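PDB 4FF5: glycosyl hydrolase 25 from Streptococcus pneumoniae, which probably cleaves glycosidic bonds of peptidoglycan, as family 25 glycosyl hydrolases do, and takes part in host-cell invasion as a virulence factor. Local coordinates for residues A[54-59]-A[243-248]; A[77-82]-A[119-124]; A[148-153]-A[179-184]. All coordinates share one frame; numbering follows the deposited sequence.

Interaction 1. Residues A[54-59]-A[243-248]; sequences IIDLSG and DLDINV
The carbonyl oxygen I54 O is gripped twice by a single residue, N247. The backbone N-H comes first, with N247 N only 2.7 Å from I54 O and lying almost on the extension of the carbonyl bond. The amide of the same residue adds a second bond, N247 ND2 to I54 O at 3.1 Å, reaching the oxygen from above the carbonyl plane. The other N-H of that amide runs nearly straight (173°) to the aspartate, N247 ND2 to D56 OD1 at 2.9 Å, and meets the lone pair that faces away from OD2. Both acceptors lie close to the amide plane, while the carboxylate plane is turned 50° from it. Outside the contact, W205 donates to N247 OD1, which with the two acceptors at ND2 settles the flip of the amide; Q230 donates to D56 OD1. The D56 carboxylate is swung between its own backbone N and carbonyl carbon (chi1 62°), which carries it across to the neighbouring strand. There D56 OD2 lies 2.5 Å from D245 OD1. The direct bond from D56 N to D245 O is weak, and a water links the strands next to it, donating to D56 O and accepting from D245 N. On the face of I55 and I246 the side chains that meet are apolar, with I55 CG2 3.8 Å from I246 CD1. Farther along, L57 CD2 presses tightly on L244 CD2 at 3.4 Å. The strands that close the TIM barrel are thus joined by more than backbone bonds: acidic and amide groups form a connected polar network on the barrel's inner side, with both polar atoms of the N247 amide satisfied, whereas the outer side is hydrocarbon.

Interaction 2. Residues A[77-82]-A[119-124]; sequences GAIVRV and AVYAYV
R81 lies across the ring of Y121, its aliphatic chain running obliquely over one face. R81 CB makes a CH-pi contact 3.8 Å from the centroid of the Y121 ring, displaced toward the rim, and the next carbons follow the ring outward until R81 CD is 3.7 Å from Y121 OH. The chain then bends at chi3 (75°), lifting the guanidinium away from the tyrosine to a plane 59° from that of the ring; there R81 NE forms a salt bridge with D101. The I79 side chain crosses that of Y121 at about a right angle, with I79 CG2 4.0 Å from Y121 CD2. On the other face of the sheet V82 crosses V120 obliquely, and their methyls V82 CG2 and V120 CG1 approach to 3.6 Å. Four backbone bonds of a parallel strand pair underlie this packing, including V80 N to A119 O and Y121 N to V80 O. Strand 77-84 bonds along its far edge to I55 and L57 of strand 54-57, while Y121 also packs on W152 and D154 of strand 151-155. V80, V82 and V120 face helix 104-112, and V82 additionally meets F139 and A142 of helix 129-143, the usual outer layer of a TIM barrel.

Interaction 3. Residues A[148-153]-A[179-184]; sequences PSYYWL and AKNIGI
Strands 151-153 and 182-184 run parallel, their short axes 4.6 Å apart and inclined by 31°. Y151 pairs with I182, W152 with G183 and L153 with I184. The shortest backbone bond of the set joins G183 N to Y151 O at 2.8 Å; Y151 N to N181 O and L153 N to G183 O continue the pattern on either side of it. Just before the strands begin, the side chain of N181 prolongs the pairing: N181 ND2 donates to S149 O at 2.9 Å, with that oxygen close to the amide plane, and also to K265 O. This fixes N181 so that its CB sits over the middle of the Y150 ring, a CH-pi contact of 3.3 Å from N181 CB to the ring centroid. Y150 takes an unusual, nearly eclipsed first torsion (chi1 -128°); its side chain crosses N181 at about a right angle while ring and amide planes stay 26° apart, and Y150 OH bonds to T202. The six-membered part of the W152 indole leans on the bare backbone of G183, W152 CE3 coming within 3.3 Å of G183 C; having no side chain, the glycine lets the indole approach this closely. W152 also meets W205 edge-to-face. The opposite face of the sheet is mainly hydrocarbon. A179 CB rests over the rim of the Y151 ring, 4.2 Å from its centroid, and L153 CD1 touches I182 CG2 at 3.7 Å. L174 of helix 163-177 packs on Y151, A179 and I182, while F170 of that helix meets L153. Strand 151-155, this helix and strand 182-186 form a beta-alpha-beta crossover, the repeating step of the TIM barrel, with the indole on the inner side and Y151, L153 and I182 beneath the helix.

All three contacts are buried pairings within one barrel sheet. Interactions 1 and 2 share a border, since I55 O and L57 O of strand 54-57 receive I79 N and R81 N. Interactions 2 and 3 are joined likewise through V120, A122 and W152. Interactions 1 and 3 do not touch; their centres are about 17 Å apart, on opposite sides of the chain's centre. Interaction 1 is the antiparallel seam and the most polar, with acids, an amide and a water. The other two are regular parallel pairings whose inner faces each carry an aromatic ring: in 77-82/119-124 an arginine lies over a tyrosine, in 148-153/179-184 an indole settles on a glycine.

Interaction 1. Residues A[54-59]-A[243-248]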
loop_
_atom_site.group_PDB
_atom_site.type_symbol
_atom_site.label_atom_id
_atom_site.label_comp_id
_atom_site.label_asym_id
_atom_site.label_seq_id
_atom_site.Cartn_x
_atom_site.Cartn_y
_atom_site.Cartn_z
ATOM N N ILE A 54 10.145 -2.755 3.663
ATOM C CA ILE A 54 8.898 -1.994 3.702
ATOM C C ILE A 54 7.751 -2.978 3.955
ATOM O O ILE A 54 7.630 -3.994 3.258
ATOM C CB ILE A 54 8.665 -1.233 2.377
ATOM C CG1 ILE A 54 9.765 -0.162 2.171
ATOM C CG2 ILE A 54 7.248 -0.654 2.307
ATOM C CD1 ILE A 54 9.988 0.170 0.702
ATOM N N ILE A 55 6.920 -2.683 4.953
ATOM C CA ILE A 55 5.769 -3.525 5.241
ATOM C C ILE A 55 4.462 -2.872 4.781
ATOM O O ILE A 55 4.395 -1.658 4.532
ATOM C CB ILE A 55 5.673 -3.900 6.749
ATOM C CG1 ILE A 55 5.352 -2.650 7.593
ATOM C CG2 ILE A 55 6.954 -4.611 7.192
ATOM C CD1 ILE A 55 5.130 -2.941 9.076
ATOM N N ASP A 56 3.446 -3.709 4.602
ATOM C CA ASP A 56 2.073 -3.234 4.495
ATOM C C ASP A 56 1.225 -3.968 5.535
ATOM O O ASP A 56 1.473 -5.147 5.845
ATOM C CB ASP A 56 1.512 -3.292 3.061
ATOM C CG ASP A 56 1.443 -4.711 2.496
ATOM O OD1 ASP A 56 2.404 -5.132 1.809
ATOM O OD2 ASP A 56 0.425 -5.403 2.752
ATOM N N LEU A 57 0.264 -3.232 6.090
ATOM C CA LEU A 57 -0.521 -3.647 7.236
ATOM C C LEU A 57 -1.952 -3.237 7.002
ATOM O O LEU A 57 -2.221 -2.266 6.275
ATOM C CB LEU A 57 -0.067 -2.896 8.492
ATOM C CG LEU A 57 1.285 -3.142 9.093
ATOM C CD1 LEU A 57 1.552 -2.015 10.076
ATOM C CD2 LEU A 57 1.281 -4.485 9.813
ATOM N N SER A 58 -2.850 -3.968 7.645
ATOM C CA SER A 58 -4.286 -3.710 7.598
ATOM C C SER A 58 -4.872 -4.016 8.991
ATOM O O SER A 58 -4.125 -4.359 9.925
ATOM C CB SER A 58 -4.959 -4.614 6.544
ATOM O OG SER A 58 -5.029 -5.943 7.022
ATOM N N GLY A 59 -6.197 -3.949 9.102
ATOM C CA GLY A 59 -6.909 -4.321 10.320
ATOM C C GLY A 59 -6.740 -5.774 10.738
ATOM O O GLY A 59 -7.023 -6.113 11.885
ATOM N N ASP A 243 2.280 -13.329 10.695
ATOM C CA ASP A 243 2.658 -13.120 9.288
ATOM C C ASP A 243 2.526 -11.672 8.834
ATOM O O ASP A 243 1.534 -11.004 9.154
ATOM C CB ASP A 243 1.796 -14.007 8.382
ATOM C CG ASP A 243 2.198 -15.458 8.430
ATOM O OD1 ASP A 243 3.245 -15.773 9.002
ATOM O OD2 ASP A 243 1.461 -16.298 7.886
ATOM N N LEU A 244 3.518 -11.194 8.078
ATOM C CA LEU A 244 3.472 -9.845 7.510
ATOM C C LEU A 244 3.777 -9.838 6.019
ATOM O O LEU A 244 4.679 -10.556 5.540
ATOM C CB LEU A 244 4.485 -8.925 8.199
ATOM C CG LEU A 244 4.152 -8.312 9.555
ATOM C CD1 LEU A 244 5.369 -7.578 10.103
ATOM C CD2 LEU A 244 2.952 -7.384 9.413
ATOM N N ASP A 245 3.049 -8.996 5.298
ATOM C CA ASP A 245 3.407 -8.681 3.927
ATOM C C ASP A 245 4.685 -7.865 3.937
ATOM O O ASP A 245 4.722 -6.790 4.564
ATOM C CB ASP A 245 2.333 -7.811 3.267
ATOM C CG ASP A 245 1.028 -8.552 2.981
ATOM O OD1 ASP A 245 0.029 -7.866 2.637
ATOM O OD2 ASP A 245 0.974 -9.794 3.092
ATOM N N ILE A 246 5.699 -8.318 3.188
ATOM C CA ILE A 246 6.957 -7.582 3.090
ATOM C C ILE A 246 7.240 -7.202 1.646
ATOM O O ILE A 246 6.960 -7.968 0.711
ATOM C CB ILE A 246 8.194 -8.352 3.637
ATOM C CG1 ILE A 246 7.864 -9.091 4.932
ATOM C CG2 ILE A 246 9.375 -7.390 3.789
ATOM C CD1 ILE A 246 7.460 -8.200 6.081
ATOM N N ASN A 247 7.782 -6.000 1.511
ATOM C CA ASN A 247 8.043 -5.363 0.242
ATOM C C ASN A 247 9.487 -4.889 0.174
ATOM O O ASN A 247 10.125 -4.589 1.203
ATOM C CB ASN A 247 7.110 -4.148 0.082
ATOM C CG ASN A 247 5.653 -4.510 0.269
ATOM O OD1 ASN A 247 4.998 -4.955 -0.662
ATOM N ND2 ASN A 247 5.148 -4.361 1.495
ATOM N N VAL A 248 9.999 -4.781 -1.040
ATOM C CA VAL A 248 11.300 -4.142 -1.241
ATOM C C VAL A 248 11.221 -3.211 -2.466
ATOM O O VAL A 248 10.470 -3.473 -3.397
ATOM C CB VAL A 248 12.415 -5.215 -1.356
ATOM C CG1 VAL A 248 12.279 -5.998 -2.661
ATOM C CG2 VAL A 248 13.798 -4.591 -1.248
HETATM O O HOH W 1 0.794 -7.632 6.573
#

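Interaction 2. Residues A[77-82]-A[119-124]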
loop_
_atom_site.group_PDB
_atom_site.type_symbol
_atom_site.label_atom_id
_atom_site.label_comp_id
_atom_site.label_asym_id
_atom_site.label_seq_id
_atom_site.Cartn_x
_atom_site.Cartn_y
_atom_site.Cartn_z
ATOM N N GLY A 77 9.735 1.750 5.938
ATOM C CA GLY A 77 8.473 2.432 5.617
ATOM C C GLY A 77 7.297 1.479 5.776
ATOM O O GLY A 77 7.474 0.255 5.945
ATOM N N ALA A 78 6.088 2.031 5.741
ATOM C CA ALA A 78 4.887 1.215 5.932
ATOM C C ALA A 78 3.776 1.707 5.017
ATOM O O ALA A 78 3.671 2.903 4.743
ATOM C CB ALA A 78 4.433 1.266 7.379
ATOM N N ILE A 79 2.955 0.780 4.540
ATOM C CA ILE A 79 1.812 1.120 3.720
ATOM C C ILE A 79 0.574 0.540 4.391
ATOM O O ILE A 79 0.442 -0.679 4.518
ATOM C CB ILE A 79 1.955 0.578 2.284
ATOM C CG1 ILE A 79 3.291 1.019 1.665
ATOM C CG2 ILE A 79 0.815 1.083 1.420
ATOM C CD1 ILE A 79 3.435 0.628 0.199
ATOM N N VAL A 80 -0.339 1.419 4.788
ATOM C CA VAL A 80 -1.437 1.045 5.713
ATOM C C VAL A 80 -2.799 1.013 4.986
ATOM O O VAL A 80 -3.128 1.942 4.245
ATOM C CB VAL A 80 -1.487 2.038 6.916
ATOM C CG1 VAL A 80 -2.719 1.800 7.802
ATOM C CG2 VAL A 80 -0.225 1.900 7.767
ATOM N N ARG A 81 -3.592 -0.029 5.202
ATOM C CA ARG A 81 -4.901 -0.118 4.557
ATOM C C ARG A 81 -5.894 0.812 5.234
ATOM O O ARG A 81 -6.023 0.779 6.455
ATOM C CB ARG A 81 -5.463 -1.527 4.618
ATOM C CG ARG A 81 -6.656 -1.687 3.688
ATOM C CD ARG A 81 -7.236 -3.089 3.751
ATOM N NE ARG A 81 -8.005 -3.333 4.979
ATOM C CZ ARG A 81 -8.766 -4.408 5.188
ATOM N NH1 ARG A 81 -8.889 -5.328 4.242
ATOM N NH2 ARG A 81 -9.419 -4.566 6.344
ATOM N N VAL A 82 -6.576 1.634 4.443
ATOM C CA VAL A 82 -7.606 2.558 4.969
ATOM C C VAL A 82 -9.024 2.121 4.544
ATOM O O VAL A 82 -10.003 2.243 5.301
ATOM C CB VAL A 82 -7.263 4.018 4.561
ATOM C CG1 VAL A 82 -8.351 5.022 4.963
ATOM C CG2 VAL A 82 -5.945 4.418 5.214
ATOM N N ALA A 119 2.518 5.419 3.924
ATOM C CA ALA A 119 1.633 5.622 2.798
ATOM C C ALA A 119 0.361 4.845 3.095
ATOM O O ALA A 119 0.292 4.138 4.105
ATOM C CB ALA A 119 2.303 5.106 1.530
ATOM N N VAL A 120 -0.641 4.953 2.221
ATOM C CA VAL A 120 -1.904 4.286 2.470
ATOM C C VAL A 120 -2.368 3.516 1.235
ATOM O O VAL A 120 -1.934 3.816 0.127
ATOM C CB VAL A 120 -3.017 5.278 2.931
ATOM C CG1 VAL A 120 -2.747 5.781 4.363
ATOM C CG2 VAL A 120 -3.229 6.412 1.921
ATOM N N TYR A 121 -3.270 2.556 1.422
ATOM C CA TYR A 121 -3.882 1.861 0.281
ATOM C C TYR A 121 -5.372 1.563 0.460
ATOM O O TYR A 121 -5.876 1.505 1.576
ATOM C CB TYR A 121 -3.100 0.573 -0.101
ATOM C CG TYR A 121 -3.344 -0.706 0.723
ATOM C CD1 TYR A 121 -4.322 -1.630 0.335
ATOM C CD2 TYR A 121 -2.529 -1.025 1.818
ATOM C CE1 TYR A 121 -4.530 -2.803 1.048
ATOM C CE2 TYR A 121 -2.699 -2.211 2.522
ATOM C CZ TYR A 121 -3.710 -3.081 2.140
ATOM O OH TYR A 121 -3.866 -4.239 2.827
ATOM N N ALA A 122 -6.050 1.352 -0.655
ATOM C CA ALA A 122 -7.459 0.953 -0.662
ATOM C C ALA A 122 -7.636 -0.238 -1.574
ATOM O O ALA A 122 -7.111 -0.239 -2.680
ATOM C CB ALA A 122 -8.330 2.112 -1.142
ATOM N N TYR A 123 -8.406 -1.236 -1.120
ATOM C CA TYR A 123 -8.745 -2.392 -1.944
ATOM C C TYR A 123 -9.877 -1.949 -2.868
ATOM O O TYR A 123 -10.955 -1.589 -2.398
ATOM C CB TYR A 123 -9.185 -3.544 -1.027
ATOM C CG TYR A 123 -9.515 -4.864 -1.689
ATOM C CD1 TYR A 123 -8.484 -5.763 -2.002
ATOM C CD2 TYR A 123 -10.831 -5.268 -1.909
ATOM C CE1 TYR A 123 -8.747 -6.993 -2.570
ATOM C CE2 TYR A 123 -11.111 -6.505 -2.506
ATOM C CZ TYR A 123 -10.051 -7.359 -2.827
ATOM O OH TYR A 123 -10.234 -8.601 -3.395
ATOM N N VAL A 124 -9.600 -1.926 -4.173
ATOM C CA VAL A 124 -10.502 -1.339 -5.171
ATOM C C VAL A 124 -11.503 -2.411 -5.576
ATOM O O VAL A 124 -11.128 -3.439 -6.119
ATOM C CB VAL A 124 -9.714 -0.817 -6.401
ATOM C CG1 VAL A 124 -10.652 -0.342 -7.498
ATOM C CG2 VAL A 124 -8.781 0.315 -5.989
#

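Interaction 3. Residues A[148-153]-A[179-184]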
loop_
_atom_site.group_PDB
_atom_site.type_symbol
_atom_site.label_atom_id
_atom_site.label_comp_id
_atom_site.label_asym_id
_atom_site.label_seq_id
_atom_site.Cartn_x
_atom_site.Cartn_y
_atom_site.Cartn_z
ATOM N N PRO A 148 -0.468 11.222 4.160
ATOM C CA PRO A 148 0.291 10.030 3.774
ATOM C C PRO A 148 1.267 10.328 2.628
ATOM O O PRO A 148 1.029 11.237 1.819
ATOM C CB PRO A 148 -0.796 9.045 3.350
ATOM C CG PRO A 148 -1.942 9.895 2.919
ATOM C CD PRO A 148 -1.898 11.105 3.804
ATOM N N SER A 149 2.360 9.577 2.577
ATOM C CA SER A 149 3.395 9.793 1.567
ATOM C C SER A 149 2.970 9.382 0.149
ATOM O O SER A 149 3.601 9.791 -0.822
ATOM C CB SER A 149 4.674 9.061 1.960
ATOM O OG SER A 149 4.523 7.655 1.765
ATOM N N TYR A 150 1.926 8.552 0.042
ATOM C CA TYR A 150 1.474 8.031 -1.235
ATOM C C TYR A 150 0.088 7.425 -1.043
ATOM O O TYR A 150 -0.242 6.966 0.046
ATOM C CB TYR A 150 2.439 6.948 -1.732
ATOM C CG TYR A 150 2.943 7.150 -3.147
ATOM C CD1 TYR A 150 4.151 7.814 -3.386
ATOM C CD2 TYR A 150 2.219 6.675 -4.246
ATOM C CE1 TYR A 150 4.623 8.006 -4.683
ATOM C CE2 TYR A 150 2.684 6.857 -5.545
ATOM C CZ TYR A 150 3.890 7.520 -5.754
ATOM O OH TYR A 150 4.358 7.720 -7.041
ATOM N N TYR A 151 -0.705 7.413 -2.101
ATOM C CA TYR A 151 -1.981 6.712 -2.081
ATOM C C TYR A 151 -1.904 5.568 -3.082
ATOM O O TYR A 151 -1.534 5.788 -4.229
ATOM C CB TYR A 151 -3.089 7.654 -2.517
ATOM C CG TYR A 151 -3.351 8.784 -1.569
ATOM C CD1 TYR A 151 -2.594 9.970 -1.617
ATOM C CD2 TYR A 151 -4.395 8.698 -0.654
ATOM C CE1 TYR A 151 -2.868 11.024 -0.733
ATOM C CE2 TYR A 151 -4.674 9.742 0.225
ATOM C CZ TYR A 151 -3.917 10.899 0.180
ATOM O OH TYR A 151 -4.237 11.915 1.076
ATOM N N TRP A 152 -2.250 4.361 -2.650
ATOM C CA TRP A 152 -2.165 3.177 -3.522
ATOM C C TRP A 152 -3.508 2.528 -3.762
ATOM O O TRP A 152 -4.307 2.340 -2.822
ATOM C CB TRP A 152 -1.230 2.143 -2.887
ATOM C CG TRP A 152 0.228 2.549 -2.853
ATOM C CD1 TRP A 152 0.924 3.139 -1.809
ATOM C CD2 TRP A 152 1.211 2.399 -3.932
ATOM N NE1 TRP A 152 2.236 3.346 -2.146
ATOM C CE2 TRP A 152 2.474 2.934 -3.412
ATOM C CE3 TRP A 152 1.173 1.891 -5.235
ATOM C CZ2 TRP A 152 3.644 2.936 -4.169
ATOM C CZ3 TRP A 152 2.352 1.923 -5.994
ATOM C CH2 TRP A 152 3.558 2.417 -5.465
ATOM N N LEU A 153 -3.749 2.137 -5.017
ATOM C CA LEU A 153 -4.936 1.381 -5.399
ATOM C C LEU A 153 -4.554 -0.076 -5.473
ATOM O O LEU A 153 -3.741 -0.455 -6.325
ATOM C CB LEU A 153 -5.429 1.835 -6.793
ATOM C CG LEU A 153 -6.363 3.065 -6.798
ATOM C CD1 LEU A 153 -5.649 4.323 -6.321
ATOM C CD2 LEU A 153 -6.985 3.234 -8.181
ATOM N N ALA A 179 -5.243 14.223 -4.244
ATOM C CA ALA A 179 -4.122 13.272 -4.193
ATOM C C ALA A 179 -3.168 13.509 -5.368
ATOM O O ALA A 179 -3.610 13.641 -6.502
ATOM C CB ALA A 179 -4.625 11.842 -4.215
ATOM N N LYS A 180 -1.866 13.544 -5.083
ATOM C CA LYS A 180 -0.843 13.758 -6.104
ATOM C C LYS A 180 -0.094 12.465 -6.411
ATOM O O LYS A 180 0.185 12.166 -7.564
ATOM C CB LYS A 180 0.170 14.816 -5.639
ATOM C CG LYS A 180 -0.440 16.142 -5.194
ATOM C CD LYS A 180 -1.136 16.843 -6.338
ATOM C CE LYS A 180 -1.803 18.115 -5.846
ATOM N NZ LYS A 180 -2.853 18.464 -6.840
ATOM N N ASN A 181 0.279 11.749 -5.353
ATOM C CA ASN A 181 1.018 10.502 -5.464
ATOM C C ASN A 181 -0.021 9.411 -5.484
ATOM O O ASN A 181 -0.621 9.101 -4.447
ATOM C CB ASN A 181 1.987 10.348 -4.286
ATOM C CG ASN A 181 3.006 11.475 -4.217
ATOM O OD1 ASN A 181 3.263 12.164 -5.212
ATOM N ND2 ASN A 181 3.592 11.665 -3.051
ATOM N N ILE A 182 -0.293 8.885 -6.684
ATOM C CA ILE A 182 -1.303 7.832 -6.840
ATOM C C ILE A 182 -0.691 6.648 -7.597
ATOM O O ILE A 182 -0.422 6.731 -8.807
ATOM C CB ILE A 182 -2.578 8.299 -7.569
ATOM C CG1 ILE A 182 -3.136 9.591 -6.963
ATOM C CG2 ILE A 182 -3.663 7.236 -7.465
ATOM C CD1 ILE A 182 -4.386 10.051 -7.698
ATOM N N GLY A 183 -0.485 5.555 -6.867
ATOM C CA GLY A 183 0.162 4.386 -7.444
ATOM C C GLY A 183 -0.812 3.247 -7.545
ATOM O O GLY A 183 -1.887 3.276 -6.927
ATOM N N ILE A 184 -0.452 2.239 -8.335
ATOM C CA ILE A 184 -1.313 1.051 -8.481
ATOM C C ILE A 184 -0.553 -0.225 -8.084
ATOM O O ILE A 184 0.557 -0.440 -8.504
ATOM C CB ILE A 184 -1.910 0.913 -9.922
ATOM C CG1 ILE A 184 -2.799 -0.347 -9.993
ATOM C CG2 ILE A 184 -0.784 0.878 -10.976
ATOM C CD1 ILE A 184 -3.638 -0.461 -11.257
#